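Local coordinates for protein shikimate dehydrogenase (NADP(+)) (Thermotoga maritima, PDB 3U62) that probably catalyses the reversible NADPH-linked reduction of 3-dehydroshikimate to shikimate, a step on the route to chorismate and the aromatic amino acids, at residues 83-94 against 228-236; 164-174 against 188-199. All coordinates share one frame; numbering follows the deposited sequence.

Interaction 1 of 2, residues 83-94 against 228-236; sequences NCVFRGKGYNTD and QAMENLKIW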
loop_
_atom_site.group_PDB
_atom_site.type_symbol
_atom_site.label_atom_id
_atom_site.label_comp_id
_atom_site.label_asym_id
_atom_site.label_seq_id
_atom_site.Cartn_x
_atom_site.Cartn_y
_atom_site.Cartn_z
ATOM N N ASN A 83 3.703 -0.767 -8.466
ATOM C CA ASN A 83 4.538 -0.163 -7.425
ATOM C C ASN A 83 5.979 -0.666 -7.436
ATOM O O ASN A 83 6.805 -0.201 -6.653
ATOM C CB ASN A 83 3.922 -0.361 -6.035
ATOM C CG ASN A 83 4.117 -1.768 -5.505
ATOM O OD1 ASN A 83 3.880 -2.748 -6.210
ATOM N ND2 ASN A 83 4.549 -1.874 -4.252
ATOM N N CYS A 84 6.269 -1.625 -8.312
ATOM C CA CYS A 84 7.609 -2.186 -8.425
ATOM C C CYS A 84 7.954 -2.432 -9.886
ATOM O O CYS A 84 7.270 -3.189 -10.578
ATOM C CB CYS A 84 7.723 -3.485 -7.620
ATOM S SG CYS A 84 9.363 -4.264 -7.667
ATOM N N VAL A 85 9.016 -1.780 -10.346
ATOM C CA VAL A 85 9.481 -1.923 -11.720
ATOM C C VAL A 85 10.868 -2.547 -11.732
ATOM O O VAL A 85 11.699 -2.250 -10.873
ATOM C CB VAL A 85 9.498 -0.560 -12.462
ATOM C CG1 VAL A 85 10.128 -0.689 -13.847
ATOM C CG2 VAL A 85 8.089 0.000 -12.579
ATOM N N PHE A 86 11.100 -3.431 -12.699
ATOM C CA PHE A 86 12.424 -3.985 -12.940
ATOM C C PHE A 86 12.656 -4.167 -14.434
ATOM O O PHE A 86 12.003 -4.992 -15.080
ATOM C CB PHE A 86 12.615 -5.308 -12.189
ATOM C CG PHE A 86 14.038 -5.810 -12.176
ATOM C CD1 PHE A 86 15.093 -4.965 -11.833
ATOM C CD2 PHE A 86 14.321 -7.139 -12.482
ATOM C CE1 PHE A 86 16.406 -5.430 -11.814
ATOM C CE2 PHE A 86 15.630 -7.614 -12.463
ATOM C CZ PHE A 86 16.674 -6.758 -12.127
ATOM N N ARG A 87 13.583 -3.373 -14.968
ATOM C CA ARG A 87 14.021 -3.464 -16.363
ATOM C C ARG A 87 12.874 -3.585 -17.367
ATOM O O ARG A 87 12.800 -4.540 -18.147
ATOM C CB ARG A 87 15.066 -4.575 -16.524
ATOM C CG ARG A 87 16.342 -4.236 -15.787
ATOM C CD ARG A 87 17.360 -5.348 -15.770
ATOM N NE ARG A 87 18.607 -4.835 -15.210
ATOM C CZ ARG A 87 19.557 -5.574 -14.647
ATOM N NH1 ARG A 87 19.428 -6.893 -14.555
ATOM N NH2 ARG A 87 20.644 -4.985 -14.172
ATOM N N GLY A 88 11.975 -2.605 -17.321
ATOM C CA GLY A 88 10.883 -2.497 -18.281
ATOM C C GLY A 88 9.609 -3.236 -17.911
ATOM O O GLY A 88 8.586 -3.081 -18.581
ATOM N N LYS A 89 9.669 -4.042 -16.853
ATOM C CA LYS A 89 8.516 -4.824 -16.408
ATOM C C LYS A 89 7.919 -4.226 -15.141
ATOM O O LYS A 89 8.648 -3.809 -14.239
ATOM C CB LYS A 89 8.906 -6.287 -16.161
ATOM C CG LYS A 89 9.705 -6.951 -17.281
ATOM C CD LYS A 89 8.886 -7.128 -18.555
ATOM C CE LYS A 89 9.759 -7.653 -19.681
ATOM N NZ LYS A 89 9.095 -7.503 -21.007
ATOM N N GLY A 90 6.590 -4.189 -15.082
ATOM C CA GLY A 90 5.876 -3.644 -13.932
ATOM C C GLY A 90 5.172 -4.714 -13.119
ATOM O O GLY A 90 4.586 -5.646 -13.674
ATOM N N TYR A 91 5.233 -4.570 -11.798
ATOM C CA TYR A 91 4.651 -5.538 -10.876
ATOM C C TYR A 91 3.878 -4.827 -9.781
ATOM O O TYR A 91 4.069 -3.630 -9.552
ATOM C CB TYR A 91 5.756 -6.392 -10.251
ATOM C CG TYR A 91 6.599 -7.112 -11.271
ATOM C CD1 TYR A 91 7.844 -6.615 -11.655
ATOM C CD2 TYR A 91 6.143 -8.286 -11.871
ATOM C CE1 TYR A 91 8.617 -7.276 -12.602
ATOM C CE2 TYR A 91 6.904 -8.953 -12.817
ATOM C CZ TYR A 91 8.140 -8.443 -13.179
ATOM O OH TYR A 91 8.899 -9.103 -14.116
ATOM N N ASN A 92 2.999 -5.562 -9.108
ATOM C CA ASN A 92 2.364 -5.047 -7.907
ATOM C C ASN A 92 2.672 -5.936 -6.711
ATOM O O ASN A 92 2.263 -7.099 -6.663
ATOM C CB ASN A 92 0.856 -4.866 -8.095
ATOM C CG ASN A 92 0.234 -3.993 -7.016
ATOM O OD1 ASN A 92 -0.186 -2.867 -7.282
ATOM N ND2 ASN A 92 0.172 -4.509 -5.793
ATOM N N THR A 93 3.405 -5.377 -5.753
ATOM C CA THR A 93 3.794 -6.107 -4.551
ATOM C C THR A 93 2.996 -5.646 -3.332
ATOM O O THR A 93 3.103 -6.242 -2.257
ATOM C CB THR A 93 5.305 -5.978 -4.267
ATOM O OG1 THR A 93 5.636 -4.604 -4.029
ATOM C CG2 THR A 93 6.115 -6.488 -5.448
ATOM N N ASP A 94 2.204 -4.588 -3.506
ATOM C CA ASP A 94 1.339 -4.079 -2.441
ATOM C C ASP A 94 0.330 -5.123 -1.971
ATOM O O ASP A 94 0.155 -5.312 -0.766
ATOM C CB ASP A 94 0.606 -2.802 -2.875
ATOM C CG ASP A 94 1.442 -1.544 -2.692
ATOM O OD1 ASP A 94 2.411 -1.560 -1.902
ATOM O OD2 ASP A 94 1.116 -0.525 -3.342
ATOM N N GLN A 228 5.968 -6.158 1.275
ATOM C CA GLN A 228 6.123 -5.656 -0.096
ATOM C C GLN A 228 7.600 -5.459 -0.437
ATOM O O GLN A 228 8.019 -5.734 -1.561
ATOM C CB GLN A 228 5.275 -4.400 -0.382
ATOM C CG GLN A 228 5.655 -3.123 0.372
ATOM C CD GLN A 228 6.744 -2.306 -0.313
ATOM O OE1 GLN A 228 6.771 -2.174 -1.538
ATOM N NE2 GLN A 228 7.643 -1.741 0.488
ATOM N N ALA A 229 8.377 -5.000 0.545
ATOM C CA ALA A 229 9.824 -4.839 0.389
ATOM C C ALA A 229 10.504 -6.179 0.126
ATOM O O ALA A 229 11.397 -6.271 -0.718
ATOM C CB ALA A 229 10.422 -4.170 1.616
ATOM N N MET A 230 10.071 -7.207 0.855
ATOM C CA MET A 230 10.548 -8.573 0.657
ATOM C C MET A 230 10.299 -9.033 -0.778
ATOM O O MET A 230 11.201 -9.567 -1.431
ATOM C CB MET A 230 9.862 -9.520 1.645
ATOM C CG MET A 230 10.226 -10.993 1.478
ATOM S SD MET A 230 9.274 -12.085 2.552
ATOM C CE MET A 230 9.953 -11.671 4.159
ATOM N N GLU A 231 9.077 -8.814 -1.262
ATOM C CA GLU A 231 8.695 -9.201 -2.618
ATOM C C GLU A 231 9.471 -8.413 -3.677
ATOM O O GLU A 231 9.878 -8.981 -4.694
ATOM C CB GLU A 231 7.183 -9.044 -2.817
ATOM C CG GLU A 231 6.618 -9.761 -4.049
ATOM C CD GLU A 231 6.530 -11.273 -3.896
ATOM O OE1 GLU A 231 6.559 -11.773 -2.735
ATOM O OE2 GLU A 231 6.438 -11.965 -4.950
ATOM N N ASN A 232 9.671 -7.116 -3.432
ATOM C CA ASN A 232 10.481 -6.266 -4.311
ATOM C C ASN A 232 11.874 -6.839 -4.518
ATOM O O ASN A 232 12.352 -6.942 -5.650
ATOM C CB ASN A 232 10.627 -4.852 -3.734
ATOM C CG ASN A 232 9.316 -4.092 -3.674
ATOM O OD1 ASN A 232 8.349 -4.425 -4.360
ATOM N ND2 ASN A 232 9.282 -3.052 -2.850
ATOM N N LEU A 233 12.515 -7.209 -3.411
ATOM C CA LEU A 233 13.876 -7.735 -3.436
ATOM C C LEU A 233 13.959 -9.089 -4.133
ATOM O O LEU A 233 14.965 -9.392 -4.783
ATOM C CB LEU A 233 14.457 -7.817 -2.020
ATOM C CG LEU A 233 14.724 -6.486 -1.303
ATOM C CD1 LEU A 233 14.990 -6.723 0.167
ATOM C CD2 LEU A 233 15.885 -5.719 -1.936
ATOM N N LYS A 234 12.906 -9.895 -4.002
ATOM C CA LYS A 234 12.823 -11.175 -4.705
ATOM C C LYS A 234 12.717 -10.963 -6.217
ATOM O O LYS A 234 13.388 -11.649 -6.993
ATOM C CB LYS A 234 11.644 -12.010 -4.197
ATOM C CG LYS A 234 11.844 -12.599 -2.808
ATOM C CD LYS A 234 10.641 -13.429 -2.391
ATOM C CE LYS A 234 10.807 -13.983 -0.986
ATOM N NZ LYS A 234 9.677 -14.877 -0.606
ATOM N N ILE A 235 11.874 -10.011 -6.618
ATOM C CA ILE A 235 11.723 -9.639 -8.027
ATOM C C ILE A 235 13.044 -9.118 -8.602
ATOM O O ILE A 235 13.424 -9.471 -9.722
ATOM C CB ILE A 235 10.578 -8.607 -8.224
ATOM C CG1 ILE A 235 9.221 -9.291 -8.018
ATOM C CG2 ILE A 235 10.644 -7.961 -9.610
ATOM C CD1 ILE A 235 8.046 -8.342 -7.899
ATOM N N TRP A 236 13.747 -8.306 -7.816
ATOM C CA TRP A 236 15.023 -7.728 -8.232
ATOM C C TRP A 236 16.190 -8.726 -8.177
ATOM O O TRP A 236 17.302 -8.414 -8.613
ATOM C CB TRP A 236 15.332 -6.470 -7.408
ATOM C CG TRP A 236 14.361 -5.334 -7.641
ATOM C CD1 TRP A 236 13.640 -5.093 -8.777
ATOM C CD2 TRP A 236 14.030 -4.276 -6.728
ATOM N NE1 TRP A 236 12.874 -3.963 -8.627
ATOM C CE2 TRP A 236 13.097 -3.437 -7.382
ATOM C CE3 TRP A 236 14.435 -3.952 -5.424
ATOM C CZ2 TRP A 236 12.554 -2.299 -6.775
ATOM C CZ3 TRP A 236 13.894 -2.818 -4.819
ATOM C CH2 TRP A 236 12.963 -2.006 -5.498
#
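The hydroxyl of Thr93 gives its proton to OD1 of Asn232, the oxygens OG1 and OD1 lying 2.7 Å apart, and accepts an N-H from Asn83, ND2 to OG1 2.9 Å. A chi1 of 62° turns OG1 to the two amides and leaves the methyl CG2 beside the backbone N, against CG of Glu231 and CD1 of Ile235. Threonine thus supplies a buried donor-acceptor and a greasy patch at once. Its backbone N donates almost straight (168°) to OD1 of Asn83, in the carbonyl plane and on a lone pair, which leaves both ends of the Asn83 amide held by one residue. The amide of Asn232 is held at both ends too, by different partners: ND2 is bonded to OE1 of Gln228 (3.0 Å) and to Tyr19 OH.

Strands 84-86 and 89-91 form a hairpin with a type I' turn from Phe86 to Lys89, and a classic beta bulge sets Asn83 and Cys84 both opposite Tyr91. Helix 222-235 packs on it, running nearly parallel to strand 84-86 (11°). Asn83 and Asp94, at the ends of the hairpin segment, are predicted shikimate ligands; the bonds from Thr93 fix the rotation of the Asn83 amide, consistent with a role in presenting it to substrate.

Farther along, apolar contacts take over, apart from one indole bond. Ile235 fits its CG2 and CD1 branches against Tyr91, CG2 coming within 3.7 Å of CE1 of the ring. Trp236 pairs a large apolar surface with one N-H for a main-chain carbonyl: NE1 hydrogen-bonds to Val85 O (3.1 Å) from above the carbonyl plane, while the sulfur of Cys84 lies obliquely against the five-membered ring. CA of Trp236 stands squarely over one face of the Phe86 ring, 4.2 Å from the centroid, and Arg87 CD covers the opposite face.

Interaction 2 of 2, residues 164-174 against 188-199; sequences VKKAKSLFNTT and DSLKNLSLVYDV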
loop_
_atom_site.group_PDB
_atom_site.type_symbol
_atom_site.label_atom_id
_atom_site.label_comp_id
_atom_site.label_asym_id
_atom_site.label_seq_id
_atom_site.Cartn_x
_atom_site.Cartn_y
_atom_site.Cartn_z
ATOM N N VAL A 164 -19.712 1.467 8.294
ATOM C CA VAL A 164 -18.783 0.810 9.220
ATOM C C VAL A 164 -19.540 0.131 10.368
ATOM O O VAL A 164 -19.141 -0.940 10.835
ATOM C CB VAL A 164 -17.698 1.789 9.754
ATOM C CG1 VAL A 164 -16.903 1.173 10.903
ATOM C CG2 VAL A 164 -16.753 2.195 8.635
ATOM N N LYS A 165 -20.640 0.748 10.797
ATOM C CA LYS A 165 -21.510 0.182 11.830
ATOM C C LYS A 165 -22.005 -1.226 11.466
ATOM O O LYS A 165 -22.199 -2.068 12.347
ATOM C CB LYS A 165 -22.694 1.123 12.092
ATOM C CG LYS A 165 -23.684 0.664 13.165
ATOM C CD LYS A 165 -23.074 0.674 14.561
ATOM C CE LYS A 165 -24.062 0.154 15.590
ATOM N NZ LYS A 165 -23.471 0.101 16.956
ATOM N N LYS A 166 -22.188 -1.475 10.168
ATOM C CA LYS A 166 -22.692 -2.759 9.667
ATOM C C LYS A 166 -21.579 -3.726 9.244
ATOM O O LYS A 166 -21.854 -4.816 8.732
ATOM C CB LYS A 166 -23.658 -2.526 8.498
ATOM C CG LYS A 166 -24.950 -1.812 8.877
ATOM C CD LYS A 166 -25.920 -1.714 7.697
ATOM C CE LYS A 166 -27.256 -1.106 8.186
ATOM N NZ LYS A 166 -28.270 -1.046 7.095
ATOM N N ALA A 167 -20.329 -3.327 9.474
ATOM C CA ALA A 167 -19.169 -4.095 9.022
ATOM C C ALA A 167 -18.389 -4.724 10.174
ATOM O O ALA A 167 -18.623 -4.407 11.344
ATOM C CB ALA A 167 -18.256 -3.215 8.183
ATOM N N LYS A 168 -17.460 -5.614 9.829
ATOM C CA LYS A 168 -16.612 -6.278 10.818
ATOM C C LYS A 168 -15.127 -5.952 10.652
ATOM O O LYS A 168 -14.351 -6.104 11.597
ATOM C CB LYS A 168 -16.835 -7.793 10.797
ATOM C CG LYS A 168 -18.198 -8.223 11.318
ATOM C CD LYS A 168 -18.229 -9.704 11.645
ATOM C CE LYS A 168 -19.602 -10.127 12.139
ATOM N NZ LYS A 168 -19.605 -11.533 12.637
ATOM N N SER A 169 -14.737 -5.507 9.460
ATOM C CA SER A 169 -13.358 -5.088 9.202
ATOM C C SER A 169 -13.308 -3.749 8.475
ATOM O O SER A 169 -14.151 -3.465 7.622
ATOM C CB SER A 169 -12.606 -6.146 8.393
ATOM O OG SER A 169 -12.557 -7.383 9.087
ATOM N N LEU A 170 -12.311 -2.938 8.822
ATOM C CA LEU A 170 -12.108 -1.633 8.199
ATOM C C LEU A 170 -10.660 -1.456 7.746
ATOM O O LEU A 170 -9.725 -1.668 8.522
ATOM C CB LEU A 170 -12.499 -0.507 9.167
ATOM C CG LEU A 170 -12.239 0.947 8.754
ATOM C CD1 LEU A 170 -13.126 1.362 7.589
ATOM C CD2 LEU A 170 -12.440 1.882 9.931
ATOM N N PHE A 171 -10.493 -1.070 6.483
ATOM C CA PHE A 171 -9.188 -0.762 5.906
ATOM C C PHE A 171 -9.154 0.699 5.476
ATOM O O PHE A 171 -9.976 1.120 4.654
ATOM C CB PHE A 171 -8.918 -1.632 4.669
ATOM C CG PHE A 171 -8.609 -3.075 4.971
ATOM C CD1 PHE A 171 -9.612 -3.948 5.381
ATOM C CD2 PHE A 171 -7.320 -3.572 4.803
ATOM C CE1 PHE A 171 -9.332 -5.287 5.648
ATOM C CE2 PHE A 171 -7.031 -4.912 5.068
ATOM C CZ PHE A 171 -8.039 -5.769 5.490
ATOM N N ASN A 172 -8.223 1.477 6.024
ATOM C CA ASN A 172 -7.917 2.778 5.439
ATOM C C ASN A 172 -6.783 2.631 4.439
ATOM O O ASN A 172 -5.706 2.138 4.785
ATOM C CB ASN A 172 -7.538 3.829 6.484
ATOM C CG ASN A 172 -7.027 5.118 5.846
ATOM O OD1 ASN A 172 -5.902 5.552 6.096
ATOM N ND2 ASN A 172 -7.850 5.724 4.993
ATOM N N THR A 173 -7.026 3.058 3.203
ATOM C CA THR A 173 -6.006 2.995 2.154
ATOM C C THR A 173 -5.636 4.386 1.631
ATOM O O THR A 173 -4.811 4.520 0.720
ATOM C CB THR A 173 -6.430 2.087 0.973
ATOM O OG1 THR A 173 -7.426 2.753 0.185
ATOM C CG2 THR A 173 -6.980 0.752 1.473
ATOM N N THR A 174 -6.247 5.416 2.215
ATOM C CA THR A 174 -6.005 6.803 1.821
ATOM C C THR A 174 -4.839 7.402 2.602
ATOM O O THR A 174 -4.272 6.758 3.491
ATOM C CB THR A 174 -7.250 7.696 2.057
ATOM O OG1 THR A 174 -7.452 7.880 3.466
ATOM C CG2 THR A 174 -8.498 7.081 1.441
ATOM N N ASP A 188 -18.975 4.399 18.223
ATOM C CA ASP A 188 -20.047 3.406 18.146
ATOM C C ASP A 188 -19.893 2.477 16.940
ATOM O O ASP A 188 -20.120 1.271 17.048
ATOM C CB ASP A 188 -21.414 4.098 18.108
ATOM C CG ASP A 188 -22.569 3.114 18.024
ATOM O OD1 ASP A 188 -23.322 3.164 17.028
ATOM O OD2 ASP A 188 -22.723 2.286 18.949
ATOM N N SER A 189 -19.513 3.046 15.797
ATOM C CA SER A 189 -19.317 2.272 14.572
ATOM C C SER A 189 -18.031 1.443 14.604
ATOM O O SER A 189 -17.998 0.323 14.089
ATOM C CB SER A 189 -19.330 3.188 13.346
ATOM O OG SER A 189 -20.577 3.858 13.220
ATOM N N LEU A 190 -16.984 1.996 15.215
ATOM C CA LEU A 190 -15.684 1.329 15.290
ATOM C C LEU A 190 -15.625 0.212 16.329
ATOM O O LEU A 190 -14.941 -0.791 16.117
ATOM C CB LEU A 190 -14.573 2.340 15.593
ATOM C CG LEU A 190 -14.185 3.388 14.546
ATOM C CD1 LEU A 190 -13.321 4.467 15.180
ATOM C CD2 LEU A 190 -13.460 2.753 13.367
ATOM N N LYS A 191 -16.335 0.392 17.441
ATOM C CA LYS A 191 -16.133 -0.427 18.648
ATOM C C LYS A 191 -16.241 -1.938 18.450
ATOM O O LYS A 191 -15.500 -2.699 19.076
ATOM C CB LYS A 191 -17.061 0.026 19.786
ATOM C CG LYS A 191 -18.541 -0.267 19.559
ATOM C CD LYS A 191 -19.398 0.223 20.711
ATOM C CE LYS A 191 -20.859 -0.147 20.489
ATOM N NZ LYS A 191 -21.746 0.406 21.554
ATOM N N ASN A 192 -17.155 -2.367 17.584
ATOM C CA ASN A 192 -17.418 -3.788 17.393
ATOM C C ASN A 192 -16.758 -4.392 16.158
ATOM O O ASN A 192 -17.034 -5.544 15.807
ATOM C CB ASN A 192 -18.925 -4.054 17.373
ATOM C CG ASN A 192 -19.553 -3.930 18.750
ATOM O OD1 ASN A 192 -18.892 -4.108 19.775
ATOM N ND2 ASN A 192 -20.847 -3.633 18.778
ATOM N N LEU A 193 -15.891 -3.624 15.504
ATOM C CA LEU A 193 -15.056 -4.173 14.443
ATOM C C LEU A 193 -14.085 -5.184 15.042
ATOM O O LEU A 193 -13.658 -5.041 16.193
ATOM C CB LEU A 193 -14.273 -3.069 13.728
ATOM C CG LEU A 193 -15.035 -2.012 12.919
ATOM C CD1 LEU A 193 -14.106 -0.871 12.551
ATOM C CD2 LEU A 193 -15.678 -2.601 11.667
ATOM N N SER A 194 -13.741 -6.204 14.263
ATOM C CA SER A 194 -12.731 -7.174 14.677
ATOM C C SER A 194 -11.355 -6.839 14.102
ATOM O O SER A 194 -10.335 -7.315 14.605
ATOM C CB SER A 194 -13.146 -8.596 14.289
ATOM O OG SER A 194 -13.323 -8.714 12.879
ATOM N N LEU A 195 -11.334 -6.020 13.052
ATOM C CA LEU A 195 -10.087 -5.589 12.427
ATOM C C LEU A 195 -10.130 -4.125 12.004
ATOM O O LEU A 195 -11.051 -3.694 11.308
ATOM C CB LEU A 195 -9.747 -6.474 11.218
ATOM C CG LEU A 195 -8.571 -6.074 10.310
ATOM C CD1 LEU A 195 -7.227 -6.210 11.018
ATOM C CD2 LEU A 195 -8.583 -6.891 9.029
ATOM N N VAL A 196 -9.130 -3.368 12.448
ATOM C CA VAL A 196 -8.866 -2.031 11.925
ATOM C C VAL A 196 -7.472 -2.052 11.304
ATOM O O VAL A 196 -6.477 -2.320 11.985
ATOM C CB VAL A 196 -8.979 -0.936 13.016
ATOM C CG1 VAL A 196 -8.448 0.404 12.506
ATOM C CG2 VAL A 196 -10.425 -0.791 13.483
ATOM N N TYR A 197 -7.421 -1.784 10.005
ATOM C CA TYR A 197 -6.196 -1.880 9.229
ATOM C C TYR A 197 -5.934 -0.535 8.565
ATOM O O TYR A 197 -6.811 0.017 7.898
ATOM C CB TYR A 197 -6.353 -2.983 8.177
ATOM C CG TYR A 197 -5.086 -3.431 7.473
ATOM C CD1 TYR A 197 -4.549 -4.698 7.710
ATOM C CD2 TYR A 197 -4.447 -2.611 6.542
ATOM C CE1 TYR A 197 -3.396 -5.127 7.054
ATOM C CE2 TYR A 197 -3.294 -3.028 5.884
ATOM C CZ TYR A 197 -2.776 -4.285 6.144
ATOM O OH TYR A 197 -1.636 -4.698 5.494
ATOM N N ASP A 198 -4.732 -0.007 8.760
ATOM C CA ASP A 198 -4.346 1.261 8.157
ATOM C C ASP A 198 -3.067 1.053 7.361
ATOM O O ASP A 198 -2.081 0.539 7.890
ATOM C CB ASP A 198 -4.142 2.323 9.244
ATOM C CG ASP A 198 -4.295 3.745 8.722
ATOM O OD1 ASP A 198 -3.926 4.014 7.558
ATOM O OD2 ASP A 198 -4.783 4.605 9.488
ATOM N N VAL A 199 -3.085 1.441 6.088
ATOM C CA VAL A 199 -1.905 1.296 5.230
ATOM C C VAL A 199 -0.806 2.288 5.610
ATOM O O VAL A 199 0.353 2.118 5.216
ATOM C CB VAL A 199 -2.233 1.422 3.713
ATOM C CG1 VAL A 199 -3.280 0.389 3.294
ATOM C CG2 VAL A 199 -2.681 2.843 3.357
HETATM O O HOH W 1 -18.835 -2.311 13.426
HETATM O O HOH W 2 -11.686 -9.279 10.759
#
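Strands 169-172 and 195-198 run side by side in the same direction, 8° apart, with Leu170 N donating to Leu195 O, Tyr197 N to Leu170 O, Asn172 N to Tyr197 O, and Val199 N to Asn172 O just past the paired strands. At their start, Lys168 O receives Ser194 N at 2.7 Å and, weakly, Leu195 N.

On the face carrying Phe171 and Tyr197 the two rings form an offset stack, centroids 4.7 Å apart and planes at 26°. Phe171 CE2 lies over one face of the tyrosine ring, toward its rim, and Tyr197 CB over a face of the phenylalanine. Tyr197 has CG anti to its backbone N (chi1 -167°) and Phe171 has CG anti to the carbonyl carbon; the different rotations swing the two rings over each other. The tyrosine hydroxyl reaches Ser101. CD2 of Leu195 adds to the cover of the Phe171 ring, 3.8 Å from CZ.

On the face carrying Leu170, this residue meets the loop and helix leading into strand 195-198. Its CD2 touches CD2 of Leu190, and its CB touches CD1 of Leu193, which also meets CG1 of Val164. Branched aliphatic chains suit this buried spot. At the exposed end Lys165 NZ spans the carboxylate of Asp188, 3.1 Å from both OD1 and OD2, in weak bonds, and Lys191 joins the salt-bridge network.

Strand 169-172, helix 187-190 and strand 195-198 make a beta-alpha-beta unit of the parallel Rossmann-type sheet, consistent with the cofactor lying at the C-terminal strand ends, where Val199 is a predicted NADP(+) ligand.

Overall arrangement
The two contacts lie in different sheets, their centres 29 Å apart on opposite sides of the chain's centre. Interaction 1 belongs to the mixed sheet of the substrate-binding part and joins the hairpin to a helix from far along the sequence; it is partly buried and depends on side-chain amides, a hydroxyl and an indole N-H. Interaction 2 belongs to the parallel nucleotide-binding sheet, joins near neighbours in sequence, and is largely buried; main-chain bonds dominate there, with aromatic and aliphatic packing on the two faces and a salt-bridge network at the exposed end. Each reaches a predicted ligand site, shikimate for 83-94 and NADP(+) for 188-199.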